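TrwC protein (Escherichia coli, PDB 1OMH) acts, through this N-terminal relaxase domain, as a conjugative relaxase that recognises and processes the origin-of-transfer DNA of its plasmid. Local coordinates at residues Arg124-Gln129 with Ile137-Asn142; Leu143-Phe148 with Ala164-Met169. All coordinates share one frame; numbering follows the deposited sequence.

Contact 1 of 2, residues Arg124-Gln129 with Ile137-Asn142; sequences RAQARQ and IETTGN. With nucleotides of chain A.
Ala127 and Glu138 form an antiparallel hydrogen-bonded pair, Ala127 N giving to Glu138 O at 2.9 Å and Glu138 N to Ala127 O at 2.8 Å, while the N-to-C directions of the short strands 126-129 and 137-139 lie 144° apart. At the base of the ribbon the carbonyl oxygen of Ala125 takes a nearly straight bond from Gly141 N (3.3 Å), which arrives from above the carbonyl plane. On one face the Gln126 side chain crosses those of Ile137 and Thr139 at a slant. Its extended chain (chi2 -168°) sets the amide between the two, OE1 against Ile137 CG2 at 3.6 Å and NE2 donating to Thr139 OG1 at 2.9 Å, with the hydroxyl oxygen only 3° out of the amide plane. A leucine in its place would probably leave Thr139 OG1 without this donor and forfeit the cross-strand tie. Arg128, on the same face, bends at chi2 and chi3 and enters the DNA: the thymine methyl C7 of DT14 of chain A lies over the guanidinium centre, while NH2 lies 2.4 Å from O6 of DG15 of chain A, too short to be taken at face value, so the length of that bond is doubtful. On the opposite face, shared with Ala127, Glu138 OE2 takes a bond from Ser173 N. The arrangement is that of a two-stranded antiparallel hairpin whose arginine approaches the guanine of DG15 of chain A at O6 and N7, consistent with sequence recognition of the origin of transfer by this relaxase.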
loop_
_atom_site.group_PDB
_atom_site.type_symbol
_atom_site.label_atom_id
_atom_site.label_comp_id
_atom_site.label_asym_id
_atom_site.label_seq_id
_atom_site.Cartn_x
_atom_site.Cartn_y
_atom_site.Cartn_z
ATOM N N ARG B 124 -4.830 -15.799 -4.089
ATOM C CA ARG B 124 -3.483 -16.359 -4.138
ATOM C C ARG B 124 -2.944 -16.772 -2.766
ATOM O O ARG B 124 -1.810 -17.232 -2.659
ATOM C CB ARG B 124 -2.524 -15.359 -4.796
ATOM C CG ARG B 124 -2.793 -15.141 -6.281
ATOM C CD ARG B 124 -1.975 -13.980 -6.838
ATOM N NE ARG B 124 -2.029 -13.917 -8.299
ATOM C CZ ARG B 124 -3.096 -13.560 -9.007
ATOM N NH1 ARG B 124 -4.227 -13.218 -8.398
ATOM N NH2 ARG B 124 -3.034 -13.549 -10.333
ATOM N N ALA B 125 -3.760 -16.623 -1.725
ATOM C CA ALA B 125 -3.346 -17.004 -0.374
ATOM C C ALA B 125 -3.076 -18.502 -0.338
ATOM O O ALA B 125 -3.894 -19.295 -0.809
ATOM C CB ALA B 125 -4.435 -16.663 0.630
ATOM N N GLN B 126 -1.941 -18.884 0.230
ATOM C CA GLN B 126 -1.572 -20.287 0.323
ATOM C C GLN B 126 -0.905 -20.619 1.646
ATOM O O GLN B 126 -0.450 -19.739 2.374
ATOM C CB GLN B 126 -0.607 -20.669 -0.797
ATOM C CG GLN B 126 -1.104 -20.393 -2.197
ATOM C CD GLN B 126 -0.233 -21.053 -3.248
ATOM O OE1 GLN B 126 0.989 -20.869 -3.267
ATOM N NE2 GLN B 126 -0.860 -21.832 -4.132
ATOM N N ALA B 127 -0.842 -21.910 1.939
ATOM C CA ALA B 127 -0.212 -22.402 3.156
ATOM C C ALA B 127 0.292 -23.804 2.850
ATOM O O ALA B 127 -0.095 -24.395 1.850
ATOM C CB ALA B 127 -1.223 -22.445 4.294
ATOM N N ARG B 128 1.163 -24.330 3.700
ATOM C CA ARG B 128 1.677 -25.672 3.488
ATOM C C ARG B 128 1.100 -26.644 4.510
ATOM O O ARG B 128 0.525 -26.239 5.521
ATOM C CB ARG B 128 3.203 -25.682 3.585
ATOM C CG ARG B 128 3.889 -24.808 2.548
ATOM C CD ARG B 128 4.820 -23.827 3.231
ATOM N NE ARG B 128 6.201 -24.279 3.236
ATOM C CZ ARG B 128 7.188 -23.645 3.859
ATOM N NH1 ARG B 128 6.948 -22.532 4.541
ATOM N NH2 ARG B 128 8.424 -24.115 3.778
ATOM N N GLN B 129 1.242 -27.931 4.214
ATOM C CA GLN B 129 0.798 -29.001 5.098
ATOM C C GLN B 129 1.671 -30.201 4.745
ATOM O O GLN B 129 1.729 -30.615 3.584
ATOM C CB GLN B 129 -0.682 -29.338 4.883
ATOM C CG GLN B 129 -1.209 -30.342 5.909
ATOM C CD GLN B 129 -2.712 -30.557 5.845
ATOM O OE1 GLN B 129 -3.274 -31.274 6.673
ATOM N NE2 GLN B 129 -3.370 -29.945 4.867
ATOM N N ILE B 137 1.277 -27.874 -1.106
ATOM C CA ILE B 137 1.033 -26.443 -1.084
ATOM C C ILE B 137 -0.456 -26.302 -1.349
ATOM O O ILE B 137 -0.953 -26.719 -2.397
ATOM C CB ILE B 137 1.832 -25.699 -2.170
ATOM C CG1 ILE B 137 3.333 -25.881 -1.918
ATOM C CG2 ILE B 137 1.477 -24.210 -2.148
ATOM C CD1 ILE B 137 4.221 -25.167 -2.919
ATOM N N GLU B 138 -1.171 -25.732 -0.387
ATOM C CA GLU B 138 -2.611 -25.572 -0.518
ATOM C C GLU B 138 -3.003 -24.124 -0.735
ATOM O O GLU B 138 -2.494 -23.231 -0.056
ATOM C CB GLU B 138 -3.304 -26.098 0.740
ATOM C CG GLU B 138 -4.831 -26.055 0.695
ATOM C CD GLU B 138 -5.461 -26.263 2.066
ATOM O OE1 GLU B 138 -4.943 -27.105 2.835
ATOM O OE2 GLU B 138 -6.476 -25.596 2.368
ATOM N N THR B 139 -3.893 -23.897 -1.697
ATOM C CA THR B 139 -4.388 -22.559 -1.964
ATOM C C THR B 139 -5.602 -22.434 -1.044
ATOM O O THR B 139 -6.650 -23.039 -1.287
ATOM C CB THR B 139 -4.818 -22.396 -3.436
ATOM O OG1 THR B 139 -3.685 -22.594 -4.289
ATOM C CG2 THR B 139 -5.382 -20.998 -3.677
ATOM N N THR B 140 -5.429 -21.673 0.032
ATOM C CA THR B 140 -6.471 -21.466 1.032
ATOM C C THR B 140 -7.514 -20.442 0.608
ATOM O O THR B 140 -8.686 -20.547 0.975
ATOM C CB THR B 140 -5.848 -21.010 2.346
ATOM O OG1 THR B 140 -5.120 -19.797 2.124
ATOM C CG2 THR B 140 -4.888 -22.066 2.865
ATOM N N GLY B 141 -7.078 -19.437 -0.145
ATOM C CA GLY B 141 -7.997 -18.421 -0.617
ATOM C C GLY B 141 -8.613 -17.535 0.449
ATOM O O GLY B 141 -9.695 -16.995 0.251
ATOM N N ASN B 142 -7.949 -17.391 1.589
ATOM C CA ASN B 142 -8.484 -16.530 2.636
ATOM C C ASN B 142 -7.372 -15.753 3.330
ATOM O O ASN B 142 -6.298 -16.282 3.598
ATOM C CB ASN B 142 -9.317 -17.344 3.653
ATOM C CG ASN B 142 -8.487 -18.333 4.456
ATOM O OD1 ASN B 142 -7.909 -17.990 5.491
ATOM N ND2 ASN B 142 -8.430 -19.574 3.984
ATOM P P DT A 14 3.321 -22.794 9.743
ATOM O OP1 DT A 14 2.461 -21.780 10.412
ATOM O OP2 DT A 14 2.945 -23.299 8.396
ATOM O "O5'" DT A 14 4.822 -22.252 9.727
ATOM C "C5'" DT A 14 5.323 -21.513 10.842
ATOM C "C4'" DT A 14 6.772 -21.112 10.661
ATOM O "O4'" DT A 14 7.621 -22.286 10.616
ATOM C "C3'" DT A 14 7.091 -20.325 9.388
ATOM O "O3'" DT A 14 7.204 -18.936 9.729
ATOM C "C2'" DT A 14 8.531 -20.715 9.087
ATOM C "C1'" DT A 14 8.746 -22.053 9.779
ATOM N N1 DT A 14 8.964 -23.237 8.911
ATOM C C2 DT A 14 10.260 -23.680 8.740
ATOM O O2 DT A 14 11.227 -23.137 9.241
ATOM N N3 DT A 14 10.382 -24.799 7.954
ATOM C C4 DT A 14 9.370 -25.503 7.335
ATOM O O4 DT A 14 9.643 -26.503 6.668
ATOM C C5 DT A 14 8.040 -24.975 7.542
ATOM C C7 DT A 14 6.877 -25.660 6.897
ATOM C C6 DT A 14 7.906 -23.883 8.306
ATOM P P DG A 15 7.210 -17.817 8.568
ATOM O OP1 DG A 15 6.513 -16.615 9.090
ATOM O OP2 DG A 15 6.743 -18.433 7.293
ATOM O "O5'" DG A 15 8.743 -17.458 8.357
ATOM C "C5'" DG A 15 9.549 -16.882 9.395
ATOM C "C4'" DG A 15 11.001 -17.150 9.082
ATOM O "O4'" DG A 15 11.088 -18.548 8.786
ATOM C "C3'" DG A 15 11.580 -16.421 7.868
ATOM O "O3'" DG A 15 12.578 -15.537 8.400
ATOM C "C2'" DG A 15 12.497 -17.457 7.235
ATOM C "C1'" DG A 15 11.997 -18.781 7.744
ATOM N N9 DG A 15 11.381 -19.737 6.836
ATOM C C8 DG A 15 10.096 -19.779 6.348
ATOM N N7 DG A 15 9.824 -20.905 5.742
ATOM C C5 DG A 15 11.020 -21.609 5.795
ATOM C C6 DG A 15 11.353 -22.899 5.326
ATOM O O6 DG A 15 10.628 -23.722 4.763
ATOM N N1 DG A 15 12.685 -23.203 5.584
ATOM C C2 DG A 15 13.578 -22.375 6.220
ATOM N N2 DG A 15 14.825 -22.821 6.387
ATOM N N3 DG A 15 13.272 -21.183 6.664
ATOM C C4 DG A 15 11.991 -20.870 6.424
ATOM P P DC A 16 13.322 -14.475 7.450
ATOM O OP1 DC A 16 14.449 -13.938 8.257
ATOM O OP2 DC A 16 12.293 -13.543 6.916
ATOM O "O5'" DC A 16 13.930 -15.332 6.244
ATOM C "C5'" DC A 16 15.240 -15.894 6.333
ATOM C "C4'" DC A 16 15.541 -16.794 5.152
ATOM O "O4'" DC A 16 14.542 -17.845 5.061
ATOM C "C3'" DC A 16 15.482 -16.066 3.799
ATOM O "O3'" DC A 16 16.844 -15.904 3.369
ATOM C "C2'" DC A 16 15.018 -17.144 2.827
ATOM C "C1'" DC A 16 14.429 -18.223 3.706
ATOM N N1 DC A 16 13.148 -18.904 3.423
ATOM C C2 DC A 16 13.214 -20.268 3.100
ATOM O O2 DC A 16 14.316 -20.827 3.115
ATOM N N3 DC A 16 12.089 -20.936 2.780
ATOM C C4 DC A 16 10.919 -20.306 2.777
ATOM N N4 DC A 16 9.838 -21.018 2.437
ATOM C C5 DC A 16 10.807 -18.919 3.119
ATOM C C6 DC A 16 11.941 -18.263 3.440
#

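Contact 2 of 2, residues Leu143-Phe148 with Ala164-Met169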
loop_
_atom_site.group_PDB
_atom_site.type_symbol
_atom_site.label_atom_id
_atom_site.label_comp_id
_atom_site.label_asym_id
_atom_site.label_seq_id
_atom_site.Cartn_x
_atom_site.Cartn_y
_atom_site.Cartn_z
ATOM N N LEU B 143 -7.636 -14.482 3.599
ATOM C CA LEU B 143 -6.655 -13.630 4.254
ATOM C C LEU B 143 -7.308 -12.764 5.322
ATOM O O LEU B 143 -8.527 -12.580 5.330
ATOM C CB LEU B 143 -5.983 -12.709 3.223
ATOM C CG LEU B 143 -5.045 -13.307 2.178
ATOM C CD1 LEU B 143 -4.621 -12.222 1.188
ATOM C CD2 LEU B 143 -3.840 -13.914 2.871
ATOM N N VAL B 144 -6.482 -12.259 6.230
ATOM C CA VAL B 144 -6.924 -11.353 7.287
ATOM C C VAL B 144 -6.140 -10.095 6.939
ATOM O O VAL B 144 -4.907 -10.094 7.002
ATOM C CB VAL B 144 -6.519 -11.875 8.690
ATOM C CG1 VAL B 144 -6.950 -10.888 9.777
ATOM C CG2 VAL B 144 -7.170 -13.229 8.941
ATOM N N ILE B 145 -6.842 -9.041 6.529
ATOM C CA ILE B 145 -6.166 -7.806 6.122
ATOM C C ILE B 145 -6.658 -6.558 6.849
ATOM O O ILE B 145 -7.861 -6.342 6.995
ATOM C CB ILE B 145 -6.376 -7.504 4.615
ATOM C CG1 ILE B 145 -6.272 -8.793 3.778
ATOM C CG2 ILE B 145 -5.373 -6.451 4.146
ATOM C CD1 ILE B 145 -5.029 -9.604 4.040
ATOM N N GLY B 146 -5.707 -5.735 7.274
ATOM C CA GLY B 146 -6.024 -4.472 7.911
ATOM C C GLY B 146 -5.643 -3.400 6.896
ATOM O O GLY B 146 -4.469 -3.253 6.560
ATOM N N LYS B 147 -6.628 -2.662 6.392
ATOM C CA LYS B 147 -6.381 -1.615 5.396
ATOM C C LYS B 147 -6.389 -0.225 6.026
ATOM O O LYS B 147 -7.349 0.155 6.700
ATOM C CB LYS B 147 -7.445 -1.667 4.294
ATOM C CG LYS B 147 -7.572 -3.019 3.599
ATOM C CD LYS B 147 -8.634 -2.980 2.498
ATOM C CE LYS B 147 -10.016 -2.733 3.082
ATOM N NZ LYS B 147 -11.078 -2.719 2.037
ATOM N N PHE B 148 -5.330 0.541 5.784
ATOM C CA PHE B 148 -5.238 1.879 6.356
ATOM C C PHE B 148 -4.956 2.927 5.284
ATOM O O PHE B 148 -3.874 2.955 4.704
ATOM C CB PHE B 148 -4.149 1.891 7.433
ATOM C CG PHE B 148 -4.292 0.780 8.441
ATOM C CD1 PHE B 148 -3.596 -0.415 8.289
ATOM C CD2 PHE B 148 -5.143 0.921 9.531
ATOM C CE1 PHE B 148 -3.744 -1.452 9.211
ATOM C CE2 PHE B 148 -5.299 -0.110 10.455
ATOM C CZ PHE B 148 -4.595 -1.298 10.293
ATOM N N ALA B 164 -2.138 -1.846 3.033
ATOM C CA ALA B 164 -2.937 -3.049 3.220
ATOM C C ALA B 164 -2.049 -4.054 3.937
ATOM O O ALA B 164 -1.212 -4.713 3.315
ATOM C CB ALA B 164 -3.384 -3.612 1.865
ATOM N N VAL B 165 -2.224 -4.165 5.246
ATOM C CA VAL B 165 -1.416 -5.081 6.025
ATOM C C VAL B 165 -2.027 -6.477 6.087
ATOM O O VAL B 165 -2.987 -6.728 6.829
ATOM C CB VAL B 165 -1.198 -4.555 7.459
ATOM C CG1 VAL B 165 -0.288 -5.506 8.230
ATOM C CG2 VAL B 165 -0.580 -3.152 7.407
ATOM N N ILE B 166 -1.465 -7.378 5.288
ATOM C CA ILE B 166 -1.926 -8.756 5.264
ATOM C C ILE B 166 -1.214 -9.462 6.411
ATOM O O ILE B 166 0.006 -9.627 6.393
ATOM C CB ILE B 166 -1.554 -9.472 3.945
ATOM C CG1 ILE B 166 -2.265 -8.825 2.750
ATOM C CG2 ILE B 166 -1.962 -10.936 4.024
ATOM C CD1 ILE B 166 -1.798 -7.438 2.409
ATOM N N LEU B 167 -1.969 -9.879 7.417
ATOM C CA LEU B 167 -1.349 -10.552 8.545
ATOM C C LEU B 167 -0.825 -11.920 8.119
ATOM O O LEU B 167 -1.363 -12.547 7.201
ATOM C CB LEU B 167 -2.350 -10.654 9.693
ATOM C CG LEU B 167 -2.640 -9.238 10.212
ATOM C CD1 LEU B 167 -4.113 -8.929 10.092
ATOM C CD2 LEU B 167 -2.152 -9.095 11.638
ATOM N N ASN B 168 0.244 -12.358 8.779
ATOM C CA ASN B 168 0.884 -13.635 8.476
ATOM C C ASN B 168 0.055 -14.809 8.993
ATOM O O ASN B 168 0.474 -15.524 9.903
ATOM C CB ASN B 168 2.281 -13.654 9.104
ATOM C CG ASN B 168 3.145 -14.793 8.603
ATOM O OD1 ASN B 168 4.279 -14.969 9.060
ATOM N ND2 ASN B 168 2.624 -15.570 7.660
HETATM N N MSE B 169 -1.115 -15.016 8.402
HETATM C CA MSE B 169 -1.986 -16.097 8.841
HETATM C C MSE B 169 -3.040 -16.454 7.815
HETATM O O MSE B 169 -3.506 -15.604 7.060
HETATM C CB MSE B 169 -2.691 -15.699 10.141
HETATM C CG MSE B 169 -3.623 -14.512 9.966
HETATM SE SE MSE B 169 -4.387 -13.947 11.655
HETATM C CE MSE B 169 -2.783 -13.629 12.531
HETATM O O HOH W 1 -3.772 -13.052 6.175
#
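Val144, which loses more surface to the opposite segment than any other residue here, sits between Leu167 and Met169. With CG1 anti to the backbone N (chi1 178°), its two methyls part company: CG1 presses on Leu167 CD1 at 3.5 Å, closer than carbons normally pack, and CG2 packs against the CG and SE atoms of Met169, a selenomethionine. The backbone fixes this placing, since Leu167 N donates to Val144 O at 3.0 Å, almost in line with the C=O bond (173°). Beside it a water accepts from Val144 N at 2.8 Å and lies 2.7 Å from both Leu167 O and Met169 O, bridging the segments where the ladder ends. Ile166 comes next in buried area. It runs alongside Ile145 in the same direction on one face, and its CG2 meets Leu143 CD2 at 3.7 Å. Val165 occupies the other face: its CG2 approaches Phe148 at the ring edge, 4.0 Å from CE1, and its backbone exchanges two bonds with Gly146. A beta carbon on Gly146 would be crowded by Phe148 CE1. Phe55 of helix 52-60 meets the Phe148 ring edge-to-face, and Leu86 of strand 81-89 touches Ile166. Because apolar side chains meet on both faces, they contribute shape and burial, whereas strand register rests on the backbone hydrogen bonds, and the water fills in polar partners at the end.

Contact 2 is core, with ten of its eleven touching residues buried, about 11 Å from the chain centre to the contact centre; contact 1 is a surface contact about 22 Å out. Each joins the strands of its own antiparallel hairpin, and the hairpins follow one another in the chain, 134-139 leading on to 145-152. Their centres are 15 Å apart, yet they meet where Ala125 CB packs on Leu143 CD2 at 3.6 Å. Chemistry follows position: the outlying ribbon 126-139 uses polar side chains and offers an arginine to DNA, whereas 143-148 with 164-169 is largely apolar inside the five-stranded sheet, whose strands also carry His150, His161 and His163, metal ligands in another structure of this protein.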